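Local structure of fimbrial structural subunit (Actinomyces naeslundii, 3QDH) at residues S9-K14 / I232-D238; S22-V28 / A105-V111; N116-T120 / T155-G159; G225-S229 / A243-Y248. The protein forms the shaft of Actinomyces type 2 fimbriae and probably mediates binding to streptococci and host cells during oral biofilm development. One frame throughout, in Å; residues are numbered along the deposited sequence.

Contact 1 lies at the surface and contact 4 is buried, while contacts 2 and 3 are partly buried. Contacts 2 and 3 are regular antiparallel strand pairs held by backbone bonds, with mainly apolar side chains on the face carrying Ile-24 and Ile-119; Ile-24 of contact 2 packs against Trp-158 and Ile-119 of contact 3. Contacts 3 and 4 share a sheet, because strand 154-165 pairs with both 118-131 and 220-230. Contact 4 has no such pairing and relies on two hydroxyl-to-carbonyl bonds. Contact 1 joins two irregular loops through an arginine, water and a few aliphatic groups. It touches contact 2 through Gln-11 and Gln-13, and is tied to contact 4 by the Asp-238/Arg-246 salt bridge.

Contact 1 of 4, residues S9-K14 / I232-D238; sequences SIQEQK and IDGANRD
The guanidinium of Arg-237 lies between the two loops, with Glu-12 CG over one face and CB of Ile-232, from its own loop, over the other, 3.5 Å above the plane and centred on it. At the edge sits the carbonyl of Ile-10. Arg-237 NH2 donates to Ile-10 O over 2.9 Å, and the acceptor is only 10° out of the guanidinium plane, although the donor stands well above the carbonyl plane. A bend at chi3 (88°) turns the end of the arginine to this carbonyl, while NH1 forms a salt bridge with Asp-230. The second flat group, the carboxylate of Asp-238, meets the aliphatic part of Lys-14, whose CB comes within 3.5 Å of Asp-238 OD2; the lysine chain crosses it at about a right angle. Water completes this end: it accepts from Lys-14 N and donates to Asp-238 OD2, at 2.8 Å in each case, and OD2 is also hydrogen-bonded to Tyr-18 OH.

Glu-12 makes no salt bridge with Arg-237, since OE1 stays 6.1 Å from NE; instead its CG packs 3.5 Å from Arg-237 O. At the opposite end Ile-232 CG1 lies 4.0 Å from Ile-10 CB and covers Ile-10 N, a buried amide N-H for which no hydrogen-bond partner is found. Residues 9-14 belong to the Sgo0707 N2-like part and 232-238 to the SpaA-like part; two irregular loops meet here, consistent with a junction between an N2-type module and a CnaB (SpaA-like) module of a Gram-positive pilin.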
loop_
_atom_site.group_PDB
_atom_site.type_symbol
_atom_site.label_atom_id
_atom_site.label_comp_id
_atom_site.label_asym_id
_atom_site.label_seq_id
_atom_site.Cartn_x
_atom_site.Cartn_y
_atom_site.Cartn_z
ATOM N N SER A 9 6.889 6.499 4.869
ATOM C CA SER A 9 7.196 6.154 3.486
ATOM C C SER A 9 6.164 5.168 2.947
ATOM O O SER A 9 5.114 4.941 3.573
ATOM C CB SER A 9 8.607 5.557 3.383
ATOM O OG SER A 9 9.006 5.435 2.023
ATOM N N ILE A 10 6.451 4.607 1.773
ATOM C CA ILE A 10 5.631 3.549 1.166
ATOM C C ILE A 10 6.544 2.496 0.533
ATOM O O ILE A 10 7.498 2.834 -0.163
ATOM C CB ILE A 10 4.687 4.078 0.034
ATOM C CG1 ILE A 10 3.900 5.318 0.474
ATOM C CG2 ILE A 10 3.710 2.981 -0.413
ATOM C CD1 ILE A 10 3.187 6.043 -0.696
ATOM N N GLN A 11 6.250 1.226 0.786
ATOM C CA GLN A 11 6.929 0.129 0.113
ATOM C C GLN A 11 6.649 0.158 -1.392
ATOM O O GLN A 11 5.509 0.374 -1.801
ATOM C CB GLN A 11 6.426 -1.209 0.662
ATOM C CG GLN A 11 7.366 -1.898 1.629
ATOM C CD GLN A 11 7.302 -3.411 1.482
ATOM O OE1 GLN A 11 6.220 -3.992 1.410
ATOM N NE2 GLN A 11 8.466 -4.054 1.416
ATOM N N GLU A 12 7.691 -0.053 -2.198
ATOM C CA GLU A 12 7.539 -0.353 -3.631
ATOM C C GLU A 12 6.294 -1.206 -3.844
ATOM O O GLU A 12 6.259 -2.356 -3.404
ATOM C CB GLU A 12 8.727 -1.179 -4.124
ATOM C CG GLU A 12 9.887 -0.445 -4.734
ATOM C CD GLU A 12 10.746 -1.387 -5.570
ATOM O OE1 GLU A 12 11.751 -1.927 -5.039
ATOM O OE2 GLU A 12 10.396 -1.615 -6.749
ATOM N N GLN A 13 5.287 -0.676 -4.532
ATOM C CA GLN A 13 4.041 -1.427 -4.735
ATOM C C GLN A 13 4.230 -2.775 -5.453
ATOM O O GLN A 13 3.481 -3.725 -5.199
ATOM C CB GLN A 13 2.981 -0.580 -5.454
ATOM C CG GLN A 13 1.557 -1.134 -5.327
ATOM C CD GLN A 13 1.107 -1.292 -3.871
ATOM O OE1 GLN A 13 1.428 -0.467 -3.014
ATOM N NE2 GLN A 13 0.356 -2.352 -3.597
ATOM N N LYS A 14 5.234 -2.843 -6.330
ATOM C CA LYS A 14 5.615 -4.078 -7.032
ATOM C C LYS A 14 5.745 -5.267 -6.076
ATOM O O LYS A 14 5.269 -6.366 -6.365
ATOM C CB LYS A 14 6.933 -3.865 -7.786
ATOM C CG LYS A 14 7.353 -5.035 -8.661
ATOM C CD LYS A 14 8.451 -4.646 -9.647
ATOM C CE LYS A 14 9.097 -5.876 -10.286
ATOM N NZ LYS A 14 8.107 -6.814 -10.896
ATOM N N ILE A 232 6.891 8.736 -3.309
ATOM C CA ILE A 232 8.258 8.497 -2.824
ATOM C C ILE A 232 9.275 8.568 -3.955
ATOM O O ILE A 232 9.087 7.948 -4.996
ATOM C CB ILE A 232 8.396 7.117 -2.124
ATOM C CG1 ILE A 232 7.243 6.876 -1.132
ATOM C CG2 ILE A 232 9.780 6.985 -1.450
ATOM C CD1 ILE A 232 7.166 7.885 0.017
ATOM N N ASP A 233 10.347 9.316 -3.747
ATOM C CA ASP A 233 11.442 9.368 -4.727
ATOM C C ASP A 233 12.526 8.342 -4.389
ATOM O O ASP A 233 12.585 7.830 -3.266
ATOM C CB ASP A 233 12.040 10.774 -4.790
ATOM C CG ASP A 233 12.343 11.226 -6.221
ATOM O OD1 ASP A 233 12.085 10.456 -7.191
ATOM O OD2 ASP A 233 12.826 12.369 -6.366
ATOM N N GLY A 234 13.380 8.036 -5.360
ATOM C CA GLY A 234 14.455 7.079 -5.135
ATOM C C GLY A 234 14.716 6.165 -6.306
ATOM O O GLY A 234 13.806 5.841 -7.076
ATOM N N ALA A 235 15.976 5.753 -6.428
ATOM C CA ALA A 235 16.452 4.937 -7.537
ATOM C C ALA A 235 15.773 3.575 -7.604
ATOM O O ALA A 235 15.535 2.942 -6.574
ATOM C CB ALA A 235 17.967 4.757 -7.432
ATOM N N ASN A 236 15.465 3.141 -8.827
ATOM C CA ASN A 236 15.012 1.768 -9.106
ATOM C C ASN A 236 13.772 1.315 -8.313
ATOM O O ASN A 236 13.720 0.184 -7.810
ATOM C CB ASN A 236 16.179 0.779 -8.908
ATOM C CG ASN A 236 15.965 -0.537 -9.635
ATOM O OD1 ASN A 236 15.650 -0.556 -10.826
ATOM N ND2 ASN A 236 16.145 -1.643 -8.926
ATOM N N ARG A 237 12.780 2.196 -8.196
ATOM C CA ARG A 237 11.578 1.894 -7.407
ATOM C C ARG A 237 10.356 1.470 -8.224
ATOM O O ARG A 237 9.270 1.300 -7.662
ATOM C CB ARG A 237 11.207 3.076 -6.496
ATOM C CG ARG A 237 11.938 3.085 -5.155
ATOM C CD ARG A 237 11.430 4.203 -4.225
ATOM N NE ARG A 237 10.291 3.806 -3.391
ATOM C CZ ARG A 237 9.008 4.002 -3.701
ATOM N NH1 ARG A 237 8.663 4.579 -4.850
ATOM N NH2 ARG A 237 8.062 3.614 -2.852
ATOM N N ASP A 238 10.518 1.297 -9.535
ATOM C CA ASP A 238 9.384 0.948 -10.402
ATOM C C ASP A 238 8.321 2.055 -10.295
ATOM O O ASP A 238 7.119 1.786 -10.225
ATOM C CB ASP A 238 8.816 -0.433 -10.006
ATOM C CG ASP A 238 7.601 -0.843 -10.831
ATOM O OD1 ASP A 238 7.615 -0.646 -12.068
ATOM O OD2 ASP A 238 6.634 -1.379 -10.236
HETATM O O HOH W 1 6.377 2.030 -6.263
HETATM O O HOH W 2 5.971 -0.483 -7.663
#

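Contact 2 of 4, residues S22-V28 / A105-V111; sequences SLIKFPV and AVFQGKV
Backbone bonds join residues 22-28 to 105-111 in an antiparallel register, with Ile-24/Gly-109, Phe-26/Phe-107 and Val-28/Ala-105 as hydrogen-bonded pairs. Phe-26 N to Phe-107 O is the shortest bond, at 2.7 Å, whereas Gly-109 N to Ile-24 O is weak at 3.3 Å. Beyond the Ile-24/Gly-109 pair, Val-111 N donates to Ser-22 O in a nearly straight bond of 175°. In the non-hydrogen-bonded pairs, alpha-carbon C-H groups approach carbonyl oxygens, as Gln-108 CA does Ile-24 O at 3.2 Å.

Apolar packing occupies the face carrying Ile-24, Phe-26, Val-28 and Phe-107. At the end of the pair Ile-24 CG1 rests 3.5 Å from Val-111 CG2, and Val-28 CG2 lies equally close to Phe-107 CD2. The edge of the Phe-107 ring is turned to Phe-26 O, while Ile-24 CG2 covers one face of the Phe-26 ring, offset toward its rim.

Mixed contacts fill the other face. Lys-25 and Gln-108 run side by side in the same direction, Lys-25 CE coming within 3.6 Å of Gln-108 OE1. Gln-108 CG sits between backbone N and carbonyl carbon (chi1 57°), and the chain extends from there along the lysine; OE1 takes its hydrogen bond from Thr-60. Lys-25 CB also abuts Val-106 CG1 at 3.6 Å.

Strand 57-64 bonds to the far edge of 102-111, through Thr-58 and Thr-60. On the far edge of 23-31, Ser-9 and Gln-11 make the backbone bonds, while strand 154-165 packs on the apolar face through Val-154, Ser-156 and Trp-158.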
loop_
_atom_site.group_PDB
_atom_site.type_symbol
_atom_site.label_atom_id
_atom_site.label_comp_id
_atom_site.label_asym_id
_atom_site.label_seq_id
_atom_site.Cartn_x
_atom_site.Cartn_y
_atom_site.Cartn_z
ATOM N N SER A 22 -4.479 -6.183 -3.319
ATOM C CA SER A 22 -3.107 -6.193 -2.817
ATOM C C SER A 22 -3.002 -5.326 -1.560
ATOM O O SER A 22 -3.831 -4.438 -1.325
ATOM C CB SER A 22 -2.139 -5.654 -3.870
ATOM O OG SER A 22 -2.118 -6.467 -5.032
ATOM N N LEU A 23 -1.976 -5.581 -0.758
ATOM C CA LEU A 23 -1.673 -4.698 0.368
ATOM C C LEU A 23 -0.919 -3.451 -0.093
ATOM O O LEU A 23 -0.139 -3.500 -1.045
ATOM C CB LEU A 23 -0.833 -5.437 1.419
ATOM C CG LEU A 23 -1.467 -6.631 2.132
ATOM C CD1 LEU A 23 -0.410 -7.405 2.895
ATOM C CD2 LEU A 23 -2.592 -6.193 3.057
ATOM N N ILE A 24 -1.171 -2.325 0.569
ATOM C CA ILE A 24 -0.212 -1.221 0.542
ATOM C C ILE A 24 0.451 -1.233 1.915
ATOM O O ILE A 24 -0.235 -1.312 2.935
ATOM C CB ILE A 24 -0.862 0.170 0.291
ATOM C CG1 ILE A 24 -1.533 0.235 -1.087
ATOM C CG2 ILE A 24 0.187 1.274 0.386
ATOM C CD1 ILE A 24 -2.280 1.552 -1.349
ATOM N N LYS A 25 1.780 -1.188 1.917
ATOM C CA LYS A 25 2.571 -1.192 3.142
ATOM C C LYS A 25 3.307 0.128 3.331
ATOM O O LYS A 25 4.010 0.604 2.429
ATOM C CB LYS A 25 3.559 -2.371 3.146
ATOM C CG LYS A 25 2.869 -3.696 3.404
ATOM C CD LYS A 25 3.848 -4.850 3.537
ATOM C CE LYS A 25 3.093 -6.163 3.678
ATOM N NZ LYS A 25 4.002 -7.252 4.128
ATOM N N PHE A 26 3.130 0.704 4.520
ATOM C CA PHE A 26 3.698 2.003 4.859
ATOM C C PHE A 26 4.694 1.875 6.003
ATOM O O PHE A 26 4.274 1.759 7.157
ATOM C CB PHE A 26 2.614 2.966 5.360
ATOM C CG PHE A 26 1.501 3.251 4.388
ATOM C CD1 PHE A 26 1.710 4.067 3.274
ATOM C CD2 PHE A 26 0.214 2.779 4.638
ATOM C CE1 PHE A 26 0.665 4.365 2.398
ATOM C CE2 PHE A 26 -0.845 3.079 3.765
ATOM C CZ PHE A 26 -0.616 3.870 2.645
ATOM N N PRO A 27 6.004 1.929 5.703
ATOM C CA PRO A 27 7.012 2.034 6.766
ATOM C C PRO A 27 6.904 3.369 7.515
ATOM O O PRO A 27 6.842 4.439 6.892
ATOM C CB PRO A 27 8.346 1.906 6.011
ATOM C CG PRO A 27 7.992 1.286 4.700
ATOM C CD PRO A 27 6.625 1.807 4.373
ATOM N N VAL A 28 6.820 3.289 8.843
ATOM C CA VAL A 28 6.691 4.462 9.703
ATOM C C VAL A 28 7.809 4.385 10.736
ATOM O O VAL A 28 8.045 3.315 11.309
ATOM C CB VAL A 28 5.291 4.516 10.413
ATOM C CG1 VAL A 28 5.283 5.545 11.539
ATOM C CG2 VAL A 28 4.174 4.825 9.405
ATOM N N ALA A 105 7.413 0.639 12.522
ATOM C CA ALA A 105 6.492 -0.423 12.184
ATOM C C ALA A 105 6.025 -0.211 10.753
ATOM O O ALA A 105 6.201 0.869 10.190
ATOM C CB ALA A 105 5.308 -0.440 13.138
ATOM N N VAL A 106 5.439 -1.246 10.167
ATOM C CA VAL A 106 4.887 -1.140 8.819
ATOM C C VAL A 106 3.371 -1.230 8.942
ATOM O O VAL A 106 2.834 -2.292 9.268
ATOM C CB VAL A 106 5.432 -2.258 7.894
ATOM C CG1 VAL A 106 4.775 -2.194 6.511
ATOM C CG2 VAL A 106 6.956 -2.164 7.759
ATOM N N PHE A 107 2.681 -0.116 8.707
ATOM C CA PHE A 107 1.223 -0.117 8.708
ATOM C C PHE A 107 0.742 -0.567 7.342
ATOM O O PHE A 107 1.415 -0.326 6.336
ATOM C CB PHE A 107 0.678 1.265 9.075
ATOM C CG PHE A 107 0.991 1.668 10.489
ATOM C CD1 PHE A 107 0.066 1.458 11.502
ATOM C CD2 PHE A 107 2.238 2.212 10.815
ATOM C CE1 PHE A 107 0.363 1.809 12.818
ATOM C CE2 PHE A 107 2.543 2.574 12.120
ATOM C CZ PHE A 107 1.602 2.373 13.127
ATOM N N GLN A 108 -0.412 -1.227 7.301
ATOM C CA GLN A 108 -0.860 -1.839 6.057
ATOM C C GLN A 108 -2.355 -2.072 5.993
ATOM O O GLN A 108 -3.035 -2.152 7.014
ATOM C CB GLN A 108 -0.117 -3.161 5.822
ATOM C CG GLN A 108 -0.268 -4.145 6.960
ATOM C CD GLN A 108 0.718 -5.288 6.858
ATOM O OE1 GLN A 108 1.939 -5.089 6.916
ATOM N NE2 GLN A 108 0.197 -6.493 6.713
ATOM N N GLY A 109 -2.858 -2.195 4.773
ATOM C CA GLY A 109 -4.261 -2.497 4.543
ATOM C C GLY A 109 -4.429 -3.014 3.127
ATOM O O GLY A 109 -3.547 -2.831 2.286
ATOM N N LYS A 110 -5.556 -3.664 2.873
ATOM C CA LYS A 110 -5.851 -4.230 1.555
ATOM C C LYS A 110 -6.623 -3.217 0.709
ATOM O O LYS A 110 -7.615 -2.658 1.172
ATOM C CB LYS A 110 -6.673 -5.511 1.716
ATOM C CG LYS A 110 -6.800 -6.330 0.439
ATOM C CD LYS A 110 -7.456 -7.687 0.683
ATOM C CE LYS A 110 -8.951 -7.648 0.406
ATOM N NZ LYS A 110 -9.540 -9.023 0.425
ATOM N N VAL A 111 -6.172 -2.988 -0.522
ATOM C CA VAL A 111 -6.812 -2.003 -1.409
ATOM C C VAL A 111 -8.133 -2.577 -1.909
ATOM O O VAL A 111 -8.154 -3.646 -2.524
ATOM C CB VAL A 111 -5.922 -1.636 -2.627
ATOM C CG1 VAL A 111 -6.617 -0.598 -3.521
ATOM C CG2 VAL A 111 -4.591 -1.098 -2.176
#

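Contact 3 of 4, residues N116-T120 / T155-G159; sequences NGAIT and TSRWG
Gly-117 O and Ile-119 reach the backbone of Ser-156 and Trp-158 in a short antiparallel strand pair, part of the mixed sheet that runs from the N2-type module into the SpaA-like one. Three backbone bonds define it, each 2.8 Å long: Trp-158 N to Gly-117 O, Ile-119 N to Ser-156 O, and Ser-156 N to Ile-119 O. The last is the straightest, at 172° about the hydrogen. Arg-157 CA adds a C-H contact to Gly-117 O at 3.0 Å.

Side chains form the next layer. Ile-119 CD1 makes an off-centre CH-pi contact with the five-membered ring of Trp-158, 4.1 Å from its centroid and 29° off the normal. On the other face Ala-118 CB meets Thr-155 CG2 at 3.9 Å, and Thr-120 CG2 lies beside Thr-155 OG1, the two threonines pointing the same way. Thr-155 CG2 also covers one face of the Arg-157 guanidinium, toward its rim.

Farther out, Ile-24 of strand 23-31 packs on Ile-119, Ser-156 and Trp-158, while Arg-53 donates to Ala-118 O. Gly-117 takes a positive phi just before strand 118-120. A bond within its own strand helps hold the indole: Ser-156 OG, swung opposite the main-chain N (chi1 -177°), accepts from Trp-158 NE1 over 2.8 Å, tilted a little from the ring plane.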
loop_
_atom_site.group_PDB
_atom_site.type_symbol
_atom_site.label_atom_id
_atom_site.label_comp_id
_atom_site.label_asym_id
_atom_site.label_seq_id
_atom_site.Cartn_x
_atom_site.Cartn_y
_atom_site.Cartn_z
ATOM N N ASN A 116 -11.228 8.367 -5.983
ATOM C CA ASN A 116 -10.595 9.577 -6.530
ATOM C C ASN A 116 -9.165 9.311 -7.002
ATOM O O ASN A 116 -8.589 10.111 -7.744
ATOM C CB ASN A 116 -10.673 10.775 -5.555
ATOM C CG ASN A 116 -9.482 10.860 -4.580
ATOM O OD1 ASN A 116 -8.932 11.943 -4.360
ATOM N ND2 ASN A 116 -9.103 9.737 -3.984
ATOM N N GLY A 117 -8.612 8.180 -6.566
ATOM C CA GLY A 117 -7.328 7.710 -7.047
ATOM C C GLY A 117 -6.120 8.125 -6.227
ATOM O O GLY A 117 -5.005 7.713 -6.527
ATOM N N ALA A 118 -6.329 8.945 -5.201
ATOM C CA ALA A 118 -5.220 9.381 -4.351
ATOM C C ALA A 118 -5.411 8.878 -2.925
ATOM O O ALA A 118 -6.185 9.451 -2.154
ATOM C CB ALA A 118 -5.090 10.904 -4.384
ATOM N N ILE A 119 -4.735 7.785 -2.584
ATOM C CA ILE A 119 -4.822 7.243 -1.227
ATOM C C ILE A 119 -3.694 7.847 -0.401
ATOM O O ILE A 119 -2.519 7.616 -0.692
ATOM C CB ILE A 119 -4.713 5.698 -1.197
ATOM C CG1 ILE A 119 -5.779 5.061 -2.092
ATOM C CG2 ILE A 119 -4.836 5.175 0.256
ATOM C CD1 ILE A 119 -5.535 3.585 -2.390
ATOM N N THR A 120 -4.054 8.626 0.614
ATOM C CA THR A 120 -3.061 9.353 1.408
ATOM C C THR A 120 -2.893 8.694 2.774
ATOM O O THR A 120 -3.765 7.962 3.229
ATOM C CB THR A 120 -3.454 10.839 1.633
ATOM O OG1 THR A 120 -4.673 10.898 2.375
ATOM C CG2 THR A 120 -3.641 11.581 0.299
ATOM N N THR A 155 1.373 9.623 -0.545
ATOM C CA THR A 155 0.257 9.344 -1.443
ATOM C C THR A 155 0.583 8.205 -2.399
ATOM O O THR A 155 1.657 8.171 -3.021
ATOM C CB THR A 155 -0.171 10.612 -2.241
ATOM O OG1 THR A 155 -0.481 11.664 -1.327
ATOM C CG2 THR A 155 -1.401 10.323 -3.114
ATOM N N SER A 156 -0.350 7.261 -2.481
ATOM C CA SER A 156 -0.308 6.175 -3.444
ATOM C C SER A 156 -1.474 6.391 -4.417
ATOM O O SER A 156 -2.622 6.546 -3.996
ATOM C CB SER A 156 -0.444 4.833 -2.721
ATOM O OG SER A 156 -0.335 3.749 -3.620
ATOM N N ARG A 157 -1.161 6.407 -5.712
ATOM C CA ARG A 157 -2.147 6.722 -6.742
ATOM C C ARG A 157 -2.615 5.489 -7.496
ATOM O O ARG A 157 -1.808 4.634 -7.870
ATOM C CB ARG A 157 -1.605 7.766 -7.715
ATOM C CG ARG A 157 -1.310 9.095 -7.045
ATOM C CD ARG A 157 -1.349 10.247 -8.031
ATOM N NE ARG A 157 -1.872 11.466 -7.409
ATOM C CZ ARG A 157 -1.188 12.234 -6.563
ATOM N NH1 ARG A 157 0.061 11.919 -6.230
ATOM N NH2 ARG A 157 -1.755 13.318 -6.049
ATOM N N TRP A 158 -3.929 5.416 -7.701
ATOM C CA TRP A 158 -4.575 4.237 -8.270
ATOM C C TRP A 158 -5.651 4.631 -9.282
ATOM O O TRP A 158 -6.295 5.673 -9.151
ATOM C CB TRP A 158 -5.186 3.380 -7.151
ATOM C CG TRP A 158 -4.138 2.742 -6.281
ATOM C CD1 TRP A 158 -3.326 3.375 -5.373
ATOM C CD2 TRP A 158 -3.780 1.357 -6.237
ATOM N NE1 TRP A 158 -2.489 2.470 -4.775
ATOM C CE2 TRP A 158 -2.745 1.223 -5.280
ATOM C CE3 TRP A 158 -4.234 0.212 -6.906
ATOM C CZ2 TRP A 158 -2.153 -0.006 -4.983
ATOM C CZ3 TRP A 158 -3.644 -1.008 -6.611
ATOM C CH2 TRP A 158 -2.614 -1.108 -5.656
ATOM N N GLY A 159 -5.827 3.791 -10.294
ATOM C CA GLY A 159 -6.861 4.011 -11.297
ATOM C C GLY A 159 -7.585 2.723 -11.629
ATOM O O GLY A 159 -7.149 1.630 -11.256
#

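Contact 4 of 4, residues G225-S229 / A243-Y248; sequences GLFIS and ATARCY
Arg-246 extends from its strand across the carbonyls of Phe-227 and Ile-228. Its CB lies 3.5 Å from Ile-228 O, and CG stays alongside the same oxygen. CD touches two carbonyl oxygens at once, 3.3 Å from Ile-228 O and 3.4 Å from Phe-227 O. With CG anti to the backbone N (chi1 -168°) and the chain extended as far as NE, the guanidinium arrives at the rim of the Phe-227 ring: NH1 stands at the ring edge, 3.9 Å from CE2, the two planes 50° apart. At the tip NH1 is hydrogen-bonded to Tyr-192 OH, which also bonds to Ile-228 O, and NH2 forms a salt bridge with Asp-238 OD1.

Strands 225-229 and 245-248 approach at 129° with axes 6.0 Å apart, and no beta bridges link them. They lie in the SpaA-like prealbumin (CnaB) fold, 220-230 pairing with 154-165 and 245-254 with 182-188 and 268-274. Ile-228 and Ser-229 together face Arg-157 in a classic beta bulge. Cys-247, pointing away from this contact, closes the disulfide with Cys-196.

Tyr-248 reaches back to the other strand, with Leu-226 CD2 over one ring face; Leu-226 CB lies 4.0 Å from Tyr-248 CE2. Tyr-248 OH donates 2.7 Å to Phe-227 O, in the carbonyl plane and on a lone pair. At the other end Ser-229 OG gives its proton to Ala-243 O over 2.6 Å, a short bond tilted from the carbonyl plane, while Ile-228 CG2 presses on Ala-245 N.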
loop_
_atom_site.group_PDB
_atom_site.type_symbol
_atom_site.label_atom_id
_atom_site.label_comp_id
_atom_site.label_asym_id
_atom_site.label_seq_id
_atom_site.Cartn_x
_atom_site.Cartn_y
_atom_site.Cartn_z
ATOM N N GLY A 225 -9.132 -1.275 -9.411
ATOM C CA GLY A 225 -7.897 -0.609 -9.020
ATOM C C GLY A 225 -6.646 -1.213 -9.604
ATOM O O GLY A 225 -6.412 -2.414 -9.478
ATOM N N LEU A 226 -5.851 -0.365 -10.253
ATOM C CA LEU A 226 -4.486 -0.694 -10.657
ATOM C C LEU A 226 -3.555 0.427 -10.201
ATOM O O LEU A 226 -3.917 1.601 -10.273
ATOM C CB LEU A 226 -4.387 -0.881 -12.182
ATOM C CG LEU A 226 -4.987 -2.162 -12.794
ATOM C CD1 LEU A 226 -5.147 -2.010 -14.304
ATOM C CD2 LEU A 226 -4.157 -3.397 -12.484
ATOM N N PHE A 227 -2.361 0.059 -9.741
ATOM C CA PHE A 227 -1.372 1.030 -9.247
ATOM C C PHE A 227 -0.869 1.952 -10.364
ATOM O O PHE A 227 -0.628 1.507 -11.483
ATOM C CB PHE A 227 -0.207 0.287 -8.586
ATOM C CG PHE A 227 0.937 1.172 -8.182
ATOM C CD1 PHE A 227 0.824 2.031 -7.082
ATOM C CD2 PHE A 227 2.137 1.138 -8.890
ATOM C CE1 PHE A 227 1.886 2.834 -6.705
ATOM C CE2 PHE A 227 3.206 1.941 -8.518
ATOM C CZ PHE A 227 3.078 2.793 -7.426
ATOM N N ILE A 228 -0.729 3.241 -10.058
ATOM C CA ILE A 228 -0.225 4.203 -11.037
ATOM C C ILE A 228 1.169 4.704 -10.672
ATOM O O ILE A 228 2.103 4.581 -11.471
ATOM C CB ILE A 228 -1.207 5.380 -11.231
ATOM C CG1 ILE A 228 -2.455 4.884 -11.967
ATOM C CG2 ILE A 228 -0.559 6.526 -12.024
ATOM C CD1 ILE A 228 -3.556 5.896 -12.039
ATOM N N SER A 229 1.296 5.252 -9.459
ATOM C CA SER A 229 2.540 5.860 -8.983
ATOM C C SER A 229 2.404 6.206 -7.501
ATOM O O SER A 229 1.297 6.227 -6.959
ATOM C CB SER A 229 2.831 7.146 -9.750
ATOM O OG SER A 229 1.940 8.170 -9.345
ATOM N N ALA A 243 3.731 11.164 -11.578
ATOM C CA ALA A 243 2.925 10.615 -12.675
ATOM C C ALA A 243 1.465 10.375 -12.289
ATOM O O ALA A 243 1.162 9.914 -11.182
ATOM C CB ALA A 243 3.561 9.359 -13.232
ATOM N N THR A 244 0.571 10.718 -13.214
ATOM C CA THR A 244 -0.870 10.607 -13.005
ATOM C C THR A 244 -1.482 9.544 -13.920
ATOM O O THR A 244 -2.705 9.397 -13.979
ATOM C CB THR A 244 -1.586 11.949 -13.275
ATOM O OG1 THR A 244 -1.156 12.468 -14.541
ATOM C CG2 THR A 244 -1.296 12.961 -12.177
ATOM N N ALA A 245 -0.624 8.824 -14.638
ATOM C CA ALA A 245 -1.033 7.745 -15.536
ATOM C C ALA A 245 0.080 6.708 -15.646
ATOM O O ALA A 245 1.255 7.055 -15.561
ATOM C CB ALA A 245 -1.388 8.302 -16.922
ATOM N N ARG A 246 -0.294 5.439 -15.825
ATOM C CA ARG A 246 0.673 4.348 -15.975
ATOM C C ARG A 246 0.200 3.335 -17.019
ATOM O O ARG A 246 -1.000 3.060 -17.123
ATOM C CB ARG A 246 0.923 3.648 -14.630
ATOM C CG ARG A 246 2.122 2.703 -14.629
ATOM C CD ARG A 246 2.203 1.855 -13.365
ATOM N NE ARG A 246 3.093 0.705 -13.537
ATOM C CZ ARG A 246 4.270 0.545 -12.934
ATOM N NH1 ARG A 246 4.735 1.458 -12.086
ATOM N NH2 ARG A 246 4.985 -0.545 -13.176
ATOM N N CYS A 247 1.149 2.787 -17.779
ATOM C CA CYS A 247 0.867 1.797 -18.822
ATOM C C CYS A 247 0.849 0.366 -18.297
ATOM O O CYS A 247 1.690 -0.030 -17.477
ATOM C CB CYS A 247 1.900 1.873 -19.952
ATOM S SG CYS A 247 2.045 3.440 -20.808
ATOM N N TYR A 248 -0.115 -0.401 -18.798
ATOM C CA TYR A 248 -0.175 -1.840 -18.596
ATOM C C TYR A 248 -0.405 -2.531 -19.946
ATOM O O TYR A 248 -0.671 -1.868 -20.953
ATOM C CB TYR A 248 -1.301 -2.201 -17.629
ATOM C CG TYR A 248 -1.019 -1.896 -16.176
ATOM C CD1 TYR A 248 -0.529 -2.885 -15.325
ATOM C CD2 TYR A 248 -1.262 -0.628 -15.646
ATOM C CE1 TYR A 248 -0.275 -2.622 -13.985
ATOM C CE2 TYR A 248 -1.010 -0.351 -14.298
ATOM C CZ TYR A 248 -0.516 -1.357 -13.478
ATOM O OH TYR A 248 -0.267 -1.116 -12.150
#